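Local coordinates for UPF0255 protein frsA (Vibrio vulnificus, PDB 4I4C) that probably hydrolyses carboxylic esters as a serine esterase of the alpha/beta-hydrolase clan, at residues A[250-255]-A[287-292]; A[246-251]-A[275-280]; A[107-112]-A[129-134]. One frame throughout, in Å; residues are numbered along the deposited sequence.

How the interactions relate
Interactions 1 and 2 are two stations on one helix, 246-254, and share A250 and V251; their centres lie about 9 Å apart and they meet where C292 SG rests against M278 CB, 3.7 Å away. Between them they fasten that helix to helix 273-284 and to the approach to strand 291-295, elements that follow each other in the chain, the strand belonging to the mixed sheet. Interaction 3 comes first in sequence and joins helices 98-114 and 121-136, with its centre about 30 Å from that of interaction 2 and about 33 Å from that of interaction 1. The set thus samples both the sheet-centred hydrolase core and a separate helical part of the molecule.

Interaction 1: residues A[250-255]-A[287-292]; sequences AVLNEL and EKIKAC
The amide oxygen of N253 receives the one hydrogen bond that crosses between 250-255 and 287-292: K288 NZ donates to N253 OD1 at 2.9 Å. The ammonium group does not lie flat with the amide; it is tilted 33° from the carbonyl plane, with a C=O...N angle of 144°, and the two side chains meet at about a right angle. Reach comes from the lysine, whose chain is extended from CG to NZ and so spans the distance from the loop to the last turn of helix 246-254. E285, just before 287-292 in the same loop, adds a long, weak ion pair to the same ammonium group.

Beneath this polar bridge lies an apolar layer. L252 points toward the loop and brings both methyls to I289 CD1: L252 CD2 is 3.8 Å from I289 CD1 and 3.9 Å from K288 CB, while L252 CD1 stands 3.9 Å from that same isoleucine methyl. I289 CD1 therefore faces the fork of the leucine rather than one of its branches. With L252 CG anti to the backbone N (chi1 175°), the fork is carried out from the helix toward the loop. K288 serves both layers, its CB packed on L252 and its NZ bonded to N253.

The loop has a brace of its own, since K290 NZ donates to E287 O at 3.0 Å, in the carbonyl plane, and also to H264 O. Around the apolar layer, L252 and I289 both touch V266 of strand 266-271; L252 also touches L281 and I289 touches S282, both of helix 273-284. This is the layered packing of an alpha/beta-hydrolase fold, in which helix 246-254, lying on the sheet, packs against the loop that leads from helix 273-284 into strand 291-295.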
loop_
_atom_site.group_PDB
_atom_site.type_symbol
_atom_site.label_atom_id
_atom_site.label_comp_id
_atom_site.label_asym_id
_atom_site.label_seq_id
_atom_site.Cartn_x
_atom_site.Cartn_y
_atom_site.Cartn_z
ATOM N N ALA A 250 0.486 -18.589 -2.947
ATOM C CA ALA A 250 1.788 -19.243 -2.995
ATOM C C ALA A 250 2.552 -18.980 -1.711
ATOM O O ALA A 250 3.240 -19.864 -1.205
ATOM C CB ALA A 250 2.600 -18.777 -4.215
ATOM N N VAL A 251 2.444 -17.765 -1.186
ATOM C CA VAL A 251 3.092 -17.444 0.080
ATOM C C VAL A 251 2.420 -18.240 1.207
ATOM O O VAL A 251 3.090 -18.733 2.117
ATOM C CB VAL A 251 3.058 -15.929 0.396
ATOM C CG1 VAL A 251 3.531 -15.676 1.809
ATOM C CG2 VAL A 251 3.932 -15.139 -0.588
ATOM N N LEU A 252 1.096 -18.380 1.134
ATOM C CA LEU A 252 0.362 -19.191 2.110
ATOM C C LEU A 252 0.817 -20.651 2.059
ATOM O O LEU A 252 1.136 -21.253 3.090
ATOM C CB LEU A 252 -1.152 -19.089 1.886
ATOM C CG LEU A 252 -2.099 -19.956 2.728
ATOM C CD1 LEU A 252 -1.988 -19.652 4.214
ATOM C CD2 LEU A 252 -3.540 -19.781 2.255
ATOM N N ASN A 253 0.874 -21.210 0.854
ATOM C CA ASN A 253 1.305 -22.594 0.687
ATOM C C ASN A 253 2.749 -22.823 1.103
ATOM O O ASN A 253 3.139 -23.947 1.415
ATOM C CB ASN A 253 1.095 -23.058 -0.756
ATOM C CG ASN A 253 -0.368 -23.128 -1.133
ATOM O OD1 ASN A 253 -1.242 -23.228 -0.268
ATOM N ND2 ASN A 253 -0.645 -23.075 -2.433
ATOM N N GLU A 254 3.542 -21.754 1.107
ATOM C CA GLU A 254 4.935 -21.842 1.525
ATOM C C GLU A 254 5.109 -21.886 3.059
ATOM O O GLU A 254 6.126 -22.383 3.562
ATOM C CB GLU A 254 5.743 -20.685 0.924
ATOM C CG GLU A 254 7.234 -20.755 1.217
ATOM C CD GLU A 254 7.907 -21.912 0.509
ATOM O OE1 GLU A 254 7.351 -22.386 -0.504
ATOM O OE2 GLU A 254 8.991 -22.344 0.961
ATOM N N LEU A 255 4.126 -21.378 3.802
ATOM C CA LEU A 255 4.247 -21.317 5.266
ATOM C C LEU A 255 4.436 -22.690 5.932
ATOM O O LEU A 255 4.933 -22.775 7.060
ATOM C CB LEU A 255 3.059 -20.578 5.891
ATOM C CG LEU A 255 2.911 -19.093 5.531
ATOM C CD1 LEU A 255 1.726 -18.479 6.264
ATOM C CD2 LEU A 255 4.190 -18.312 5.823
ATOM N N GLU A 287 -9.720 -23.229 4.972
ATOM C CA GLU A 287 -9.205 -23.947 6.139
ATOM C C GLU A 287 -7.924 -23.309 6.643
ATOM O O GLU A 287 -7.737 -23.109 7.855
ATOM C CB GLU A 287 -8.958 -25.426 5.815
ATOM C CG GLU A 287 -10.221 -26.292 5.915
ATOM C CD GLU A 287 -10.844 -26.227 7.300
ATOM O OE1 GLU A 287 -10.138 -26.555 8.280
ATOM O OE2 GLU A 287 -12.029 -25.836 7.410
ATOM N N LYS A 288 -7.047 -22.993 5.695
ATOM C CA LYS A 288 -5.750 -22.409 5.998
ATOM C C LYS A 288 -5.858 -20.988 6.534
ATOM O O LYS A 288 -5.004 -20.560 7.299
ATOM C CB LYS A 288 -4.850 -22.429 4.761
ATOM C CG LYS A 288 -4.493 -23.820 4.269
ATOM C CD LYS A 288 -3.791 -23.746 2.931
ATOM C CE LYS A 288 -3.689 -25.115 2.283
ATOM N NZ LYS A 288 -3.303 -25.020 0.841
ATOM N N ILE A 289 -6.894 -20.254 6.128
ATOM C CA ILE A 289 -7.089 -18.887 6.614
ATOM C C ILE A 289 -8.041 -18.886 7.807
ATOM O O ILE A 289 -9.181 -19.324 7.696
ATOM C CB ILE A 289 -7.644 -17.961 5.516
ATOM C CG1 ILE A 289 -6.634 -17.816 4.373
ATOM C CG2 ILE A 289 -8.014 -16.597 6.088
ATOM C CD1 ILE A 289 -5.218 -17.560 4.861
ATOM N N LYS A 290 -7.561 -18.395 8.944
ATOM C CA LYS A 290 -8.340 -18.394 10.181
ATOM C C LYS A 290 -9.068 -17.072 10.429
ATOM O O LYS A 290 -10.061 -17.028 11.156
ATOM C CB LYS A 290 -7.424 -18.710 11.363
ATOM C CG LYS A 290 -6.809 -20.109 11.308
ATOM C CD LYS A 290 -7.902 -21.186 11.168
ATOM C CE LYS A 290 -7.351 -22.608 11.306
ATOM N NZ LYS A 290 -6.195 -22.876 10.378
ATOM N N ALA A 291 -8.566 -15.992 9.830
ATOM C CA ALA A 291 -9.169 -14.672 10.015
ATOM C C ALA A 291 -8.734 -13.722 8.918
ATOM O O ALA A 291 -7.622 -13.832 8.430
ATOM C CB ALA A 291 -8.783 -14.097 11.373
ATOM N N CYS A 292 -9.610 -12.790 8.548
ATOM C CA CYS A 292 -9.285 -11.764 7.563
ATOM C C CYS A 292 -9.849 -10.401 7.983
ATOM O O CYS A 292 -10.970 -10.303 8.484
ATOM C CB CYS A 292 -9.794 -12.160 6.163
ATOM S SG CYS A 292 -9.501 -10.889 4.857
#

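Interaction 2: residues A[246-251]-A[275-280]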
loop_
_atom_site.group_PDB
_atom_site.type_symbol
_atom_site.label_atom_id
_atom_site.label_comp_id
_atom_site.label_asym_id
_atom_site.label_seq_id
_atom_site.Cartn_x
_atom_site.Cartn_y
_atom_site.Cartn_z
ATOM N N ARG A 246 -3.030 -14.586 -6.466
ATOM C CA ARG A 246 -2.008 -15.534 -6.912
ATOM C C ARG A 246 -0.786 -15.675 -5.999
ATOM O O ARG A 246 -0.413 -16.777 -5.603
ATOM C CB ARG A 246 -1.509 -15.044 -8.279
ATOM C CG ARG A 246 -1.153 -16.097 -9.282
ATOM C CD ARG A 246 -1.332 -15.546 -10.700
ATOM N NE ARG A 246 -0.169 -14.822 -11.225
ATOM C CZ ARG A 246 -0.080 -13.499 -11.334
ATOM N NH1 ARG A 246 -1.085 -12.726 -10.935
ATOM N NH2 ARG A 246 1.019 -12.946 -11.850
ATOM N N LEU A 247 -0.137 -14.549 -5.714
ATOM C CA LEU A 247 1.131 -14.562 -5.003
ATOM C C LEU A 247 0.917 -14.864 -3.526
ATOM O O LEU A 247 1.717 -15.556 -2.896
ATOM C CB LEU A 247 1.861 -13.220 -5.193
ATOM C CG LEU A 247 2.082 -12.688 -6.614
ATOM C CD1 LEU A 247 2.913 -11.383 -6.597
ATOM C CD2 LEU A 247 2.752 -13.714 -7.502
ATOM N N HIS A 248 -0.179 -14.356 -2.975
ATOM C CA HIS A 248 -0.519 -14.640 -1.581
ATOM C C HIS A 248 -0.823 -16.117 -1.319
ATOM O O HIS A 248 -0.513 -16.651 -0.242
ATOM C CB HIS A 248 -1.681 -13.758 -1.142
ATOM C CG HIS A 248 -1.366 -12.296 -1.197
ATOM N ND1 HIS A 248 -1.585 -11.533 -2.321
ATOM C CD2 HIS A 248 -0.816 -11.471 -0.278
ATOM C CE1 HIS A 248 -1.199 -10.291 -2.085
ATOM N NE2 HIS A 248 -0.734 -10.225 -0.851
ATOM N N GLN A 249 -1.428 -16.774 -2.306
ATOM C CA GLN A 249 -1.761 -18.186 -2.187
ATOM C C GLN A 249 -0.475 -18.991 -2.124
ATOM O O GLN A 249 -0.352 -19.937 -1.337
ATOM C CB GLN A 249 -2.601 -18.629 -3.377
ATOM C CG GLN A 249 -2.908 -20.103 -3.384
ATOM C CD GLN A 249 -4.287 -20.375 -3.900
ATOM O OE1 GLN A 249 -4.684 -19.855 -4.947
ATOM N NE2 GLN A 249 -5.046 -21.177 -3.157
ATOM N N ALA A 250 0.486 -18.589 -2.947
ATOM C CA ALA A 250 1.788 -19.243 -2.995
ATOM C C ALA A 250 2.552 -18.980 -1.711
ATOM O O ALA A 250 3.240 -19.864 -1.205
ATOM C CB ALA A 250 2.600 -18.777 -4.215
ATOM N N VAL A 251 2.444 -17.765 -1.186
ATOM C CA VAL A 251 3.092 -17.444 0.080
ATOM C C VAL A 251 2.420 -18.240 1.207
ATOM O O VAL A 251 3.090 -18.733 2.117
ATOM C CB VAL A 251 3.058 -15.929 0.396
ATOM C CG1 VAL A 251 3.531 -15.676 1.809
ATOM C CG2 VAL A 251 3.932 -15.139 -0.588
ATOM N N GLY A 275 -6.820 -5.353 0.117
ATOM C CA GLY A 275 -8.005 -5.972 0.696
ATOM C C GLY A 275 -8.790 -6.904 -0.221
ATOM O O GLY A 275 -9.312 -7.920 0.232
ATOM N N ASN A 276 -8.892 -6.566 -1.500
ATOM C CA ASN A 276 -9.530 -7.469 -2.454
ATOM C C ASN A 276 -8.858 -8.814 -2.503
ATOM O O ASN A 276 -9.526 -9.845 -2.613
ATOM C CB ASN A 276 -9.478 -6.911 -3.851
ATOM C CG ASN A 276 -10.362 -5.738 -4.021
ATOM O OD1 ASN A 276 -10.436 -4.872 -3.141
ATOM N ND2 ASN A 276 -11.056 -5.681 -5.162
ATOM N N ALA A 277 -7.530 -8.795 -2.447
ATOM C CA ALA A 277 -6.750 -10.015 -2.581
ATOM C C ALA A 277 -6.936 -10.933 -1.386
ATOM O O ALA A 277 -6.950 -12.163 -1.531
ATOM C CB ALA A 277 -5.278 -9.680 -2.774
ATOM N N MET A 278 -7.064 -10.338 -0.204
ATOM C CA MET A 278 -7.243 -11.112 1.019
ATOM C C MET A 278 -8.640 -11.749 1.064
ATOM O O MET A 278 -8.795 -12.866 1.555
ATOM C CB MET A 278 -7.014 -10.231 2.258
ATOM C CG MET A 278 -5.617 -9.603 2.332
ATOM S SD MET A 278 -4.357 -10.856 2.004
ATOM C CE MET A 278 -3.813 -10.336 0.383
ATOM N N VAL A 279 -9.640 -11.035 0.554
ATOM C CA VAL A 279 -11.010 -11.559 0.553
ATOM C C VAL A 279 -11.068 -12.716 -0.418
ATOM O O VAL A 279 -11.570 -13.787 -0.093
ATOM C CB VAL A 279 -12.037 -10.535 0.058
ATOM C CG1 VAL A 279 -13.388 -11.193 -0.029
ATOM C CG2 VAL A 279 -12.108 -9.335 0.965
ATOM N N ARG A 280 -10.552 -12.488 -1.604
ATOM C CA ARG A 280 -10.380 -13.504 -2.597
ATOM C C ARG A 280 -9.763 -14.753 -2.040
ATOM O O ARG A 280 -10.259 -15.829 -2.180
ATOM C CB ARG A 280 -9.505 -12.991 -3.698
ATOM C CG ARG A 280 -10.027 -13.258 -5.028
ATOM C CD ARG A 280 -9.009 -13.128 -6.042
ATOM N NE ARG A 280 -9.584 -13.461 -7.324
ATOM C CZ ARG A 280 -9.133 -14.453 -8.052
ATOM N NH1 ARG A 280 -9.670 -14.767 -9.186
ATOM N NH2 ARG A 280 -8.137 -15.130 -7.611
#
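The chief contact between 246-251 and 275-280 is a CH-pi interaction: the terminal methyl of M278 sits over one face of the H248 imidazole. M278 CE stands 3.3 Å from the ring centroid, only 12° off the normal, so it lies over the centre of the ring and touches all five ring atoms. The closest are H248 CD2 and NE2, each 3.3 Å from M278 CE, a tight fit. A bent thioether chain makes this possible: turns at chi2 (-47°) and chi3 (108°) fold the methyl back over the imidazole. The sulfur takes a lesser part, with M278 SD lying obliquely 4.7 Å from the ring centroid.

Van der Waals packing adds the methyl of A277, whose CB comes obliquely to H248, 4.2 Å from ND1. Both helices thus give buried residues to the seam, and no hydrogen bond crosses it.

Polar links are made outward instead. H248 NE2 is hydrogen-bonded to S199 OG, which would restrain rotation of the ring while the methyl covers its face. R280 forms a salt bridge with D243, just ahead of helix 246-254.

Helix 246-254 lies here between two partners: L247, A250 and V251 pack on strands 167-175 and 178-186, while H248 meets helix 273-284, whose M278 and V279 in turn rest on strand 291-295.

Interaction 3: residues A[107-112]-A[129-134]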
loop_
_atom_site.group_PDB
_atom_site.type_symbol
_atom_site.label_atom_id
_atom_site.label_comp_id
_atom_site.label_asym_id
_atom_site.label_seq_id
_atom_site.Cartn_x
_atom_site.Cartn_y
_atom_site.Cartn_z
ATOM N N MET A 107 17.523 11.233 4.339
ATOM C CA MET A 107 18.959 11.230 4.602
ATOM C C MET A 107 19.290 11.821 5.968
ATOM O O MET A 107 20.306 11.476 6.566
ATOM C CB MET A 107 19.703 11.931 3.477
ATOM C CG MET A 107 19.636 11.176 2.157
ATOM S SD MET A 107 20.366 12.124 0.789
ATOM C CE MET A 107 20.549 10.845 -0.460
ATOM N N GLU A 108 18.407 12.682 6.469
ATOM C CA GLU A 108 18.561 13.312 7.773
ATOM C C GLU A 108 18.293 12.309 8.890
ATOM O O GLU A 108 18.967 12.309 9.938
ATOM C CB GLU A 108 17.602 14.505 7.904
ATOM C CG GLU A 108 17.821 15.342 9.150
ATOM C CD GLU A 108 19.113 16.166 9.096
ATOM O OE1 GLU A 108 19.779 16.208 8.032
ATOM O OE2 GLU A 108 19.463 16.763 10.133
ATOM N N HIS A 109 17.288 11.465 8.677
ATOM C CA HIS A 109 17.062 10.336 9.567
ATOM C C HIS A 109 18.236 9.366 9.495
ATOM O O HIS A 109 18.709 8.885 10.519
ATOM C CB HIS A 109 15.764 9.610 9.220
ATOM C CG HIS A 109 14.542 10.326 9.688
ATOM N ND1 HIS A 109 14.294 10.567 11.019
ATOM C CD2 HIS A 109 13.505 10.868 9.007
ATOM C CE1 HIS A 109 13.151 11.220 11.142
ATOM N NE2 HIS A 109 12.655 11.419 9.934
ATOM N N GLN A 110 18.698 9.074 8.282
ATOM C CA GLN A 110 19.795 8.125 8.120
ATOM C C GLN A 110 21.098 8.676 8.728
ATOM O O GLN A 110 21.965 7.895 9.123
ATOM C CB GLN A 110 19.967 7.733 6.647
ATOM C CG GLN A 110 20.741 6.441 6.429
ATOM C CD GLN A 110 20.454 5.797 5.082
ATOM O OE1 GLN A 110 19.856 6.409 4.194
ATOM N NE2 GLN A 110 20.880 4.550 4.924
ATOM N N LYS A 111 21.221 10.010 8.810
ATOM C CA LYS A 111 22.327 10.669 9.528
ATOM C C LYS A 111 22.194 10.539 11.046
ATOM O O LYS A 111 23.134 10.128 11.720
ATOM C CB LYS A 111 22.437 12.160 9.170
ATOM C CG LYS A 111 23.306 12.464 7.955
ATOM C CD LYS A 111 23.822 13.914 7.966
ATOM C CE LYS A 111 23.548 14.635 6.644
ATOM N NZ LYS A 111 24.089 13.899 5.467
ATOM N N ARG A 112 21.035 10.904 11.589
ATOM C CA ARG A 112 20.799 10.740 13.022
ATOM C C ARG A 112 20.966 9.278 13.457
ATOM O O ARG A 112 21.335 9.004 14.602
ATOM C CB ARG A 112 19.407 11.239 13.419
ATOM C CG ARG A 112 19.164 12.722 13.200
ATOM C CD ARG A 112 17.888 13.170 13.900
ATOM N NE ARG A 112 17.615 14.592 13.711
ATOM C CZ ARG A 112 16.861 15.083 12.732
ATOM N NH1 ARG A 112 16.307 14.261 11.849
ATOM N NH2 ARG A 112 16.659 16.393 12.636
ATOM N N SER A 129 13.378 4.905 5.792
ATOM C CA SER A 129 12.762 4.034 4.804
ATOM C C SER A 129 11.443 4.600 4.348
ATOM O O SER A 129 11.147 4.622 3.157
ATOM C CB SER A 129 12.495 2.650 5.397
ATOM O OG SER A 129 12.068 1.774 4.370
ATOM N N LEU A 130 10.655 5.061 5.312
ATOM C CA LEU A 130 9.332 5.600 5.021
ATOM C C LEU A 130 9.439 6.888 4.218
ATOM O O LEU A 130 8.660 7.112 3.278
ATOM C CB LEU A 130 8.581 5.869 6.318
ATOM C CG LEU A 130 7.136 6.300 6.117
ATOM C CD1 LEU A 130 6.394 5.249 5.315
ATOM C CD2 LEU A 130 6.502 6.507 7.474
ATOM N N CYS A 131 10.402 7.735 4.585
ATOM C CA CYS A 131 10.590 8.989 3.855
ATOM C C CYS A 131 10.970 8.724 2.406
ATOM O O CYS A 131 10.473 9.391 1.510
ATOM C CB CYS A 131 11.623 9.886 4.528
ATOM S SG CYS A 131 11.060 10.499 6.107
ATOM N N TYR A 132 11.845 7.742 2.195
ATOM C CA TYR A 132 12.250 7.333 0.860
ATOM C C TYR A 132 11.089 6.755 0.038
ATOM O O TYR A 132 11.005 6.989 -1.170
ATOM C CB TYR A 132 13.369 6.285 0.936
ATOM C CG TYR A 132 14.678 6.795 1.469
ATOM C CD1 TYR A 132 15.148 8.064 1.124
ATOM C CD2 TYR A 132 15.442 6.025 2.332
ATOM C CE1 TYR A 132 16.341 8.542 1.615
ATOM C CE2 TYR A 132 16.647 6.503 2.837
ATOM C CZ TYR A 132 17.090 7.761 2.468
ATOM O OH TYR A 132 18.288 8.251 2.951
ATOM N N SER A 133 10.234 5.964 0.687
ATOM C CA SER A 133 9.033 5.419 0.051
ATOM C C SER A 133 8.100 6.539 -0.406
ATOM O O SER A 133 7.642 6.562 -1.552
ATOM C CB SER A 133 8.299 4.454 0.993
ATOM O OG SER A 133 7.072 4.023 0.419
ATOM N N ILE A 134 7.819 7.471 0.491
ATOM C CA ILE A 134 7.036 8.657 0.131
ATOM C C ILE A 134 7.686 9.472 -1.004
ATOM O O ILE A 134 6.998 9.968 -1.905
ATOM C CB ILE A 134 6.818 9.548 1.367
ATOM C CG1 ILE A 134 5.930 8.807 2.377
ATOM C CG2 ILE A 134 6.225 10.883 0.961
ATOM C CD1 ILE A 134 5.990 9.343 3.789
#
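Y132 reaches across from 129-134 to 107-112 and donates its phenolic hydrogen to Q110, with Y132 OH 2.7 Å from Q110 OE1. The amide oxygen lies at the edge of the ring, in its plane, and accepts the hydrogen bond nearly along the C=O axis, at a C=O...O angle of 161°. The amide itself is turned 56° against the ring. The same hydroxyl lies close to a second residue: M107 CG is 3.3 Å from Y132 OH, and the two side chains cross at about a right angle. M107 CG also lies 4.3 Å from Y132 CE1, a looser apolar touch.

A second point of contact involves C131 and H109. C131 SG comes to the edge of the imidazole, near its plane, 3.8 Å from H109 CD2. This is an edge-on sulfur-aromatic approach rather than one over the face.

Farther out lie the groups that set these side chains in place. Q110 stretches out from its helix, with CG anti to the backbone N and the rest of the chain extended, which carries the amide to the hydroxyl. The Y132 side chain touches L152 and A153 of helix 144-163 and T103 of helix 98-114, while H109 NE2 makes a weak hydrogen bond to E66.

The segments run antiparallel at 166°, their axes 9.4 Å apart at closest approach, in register M107 with Y132 and Q110 with S129. Helices 98-114 and 121-136, consecutive in the chain, thus form a helical hairpin, its two arms joined by a tyrosine-glutamine bridge and backed by helix 144-163.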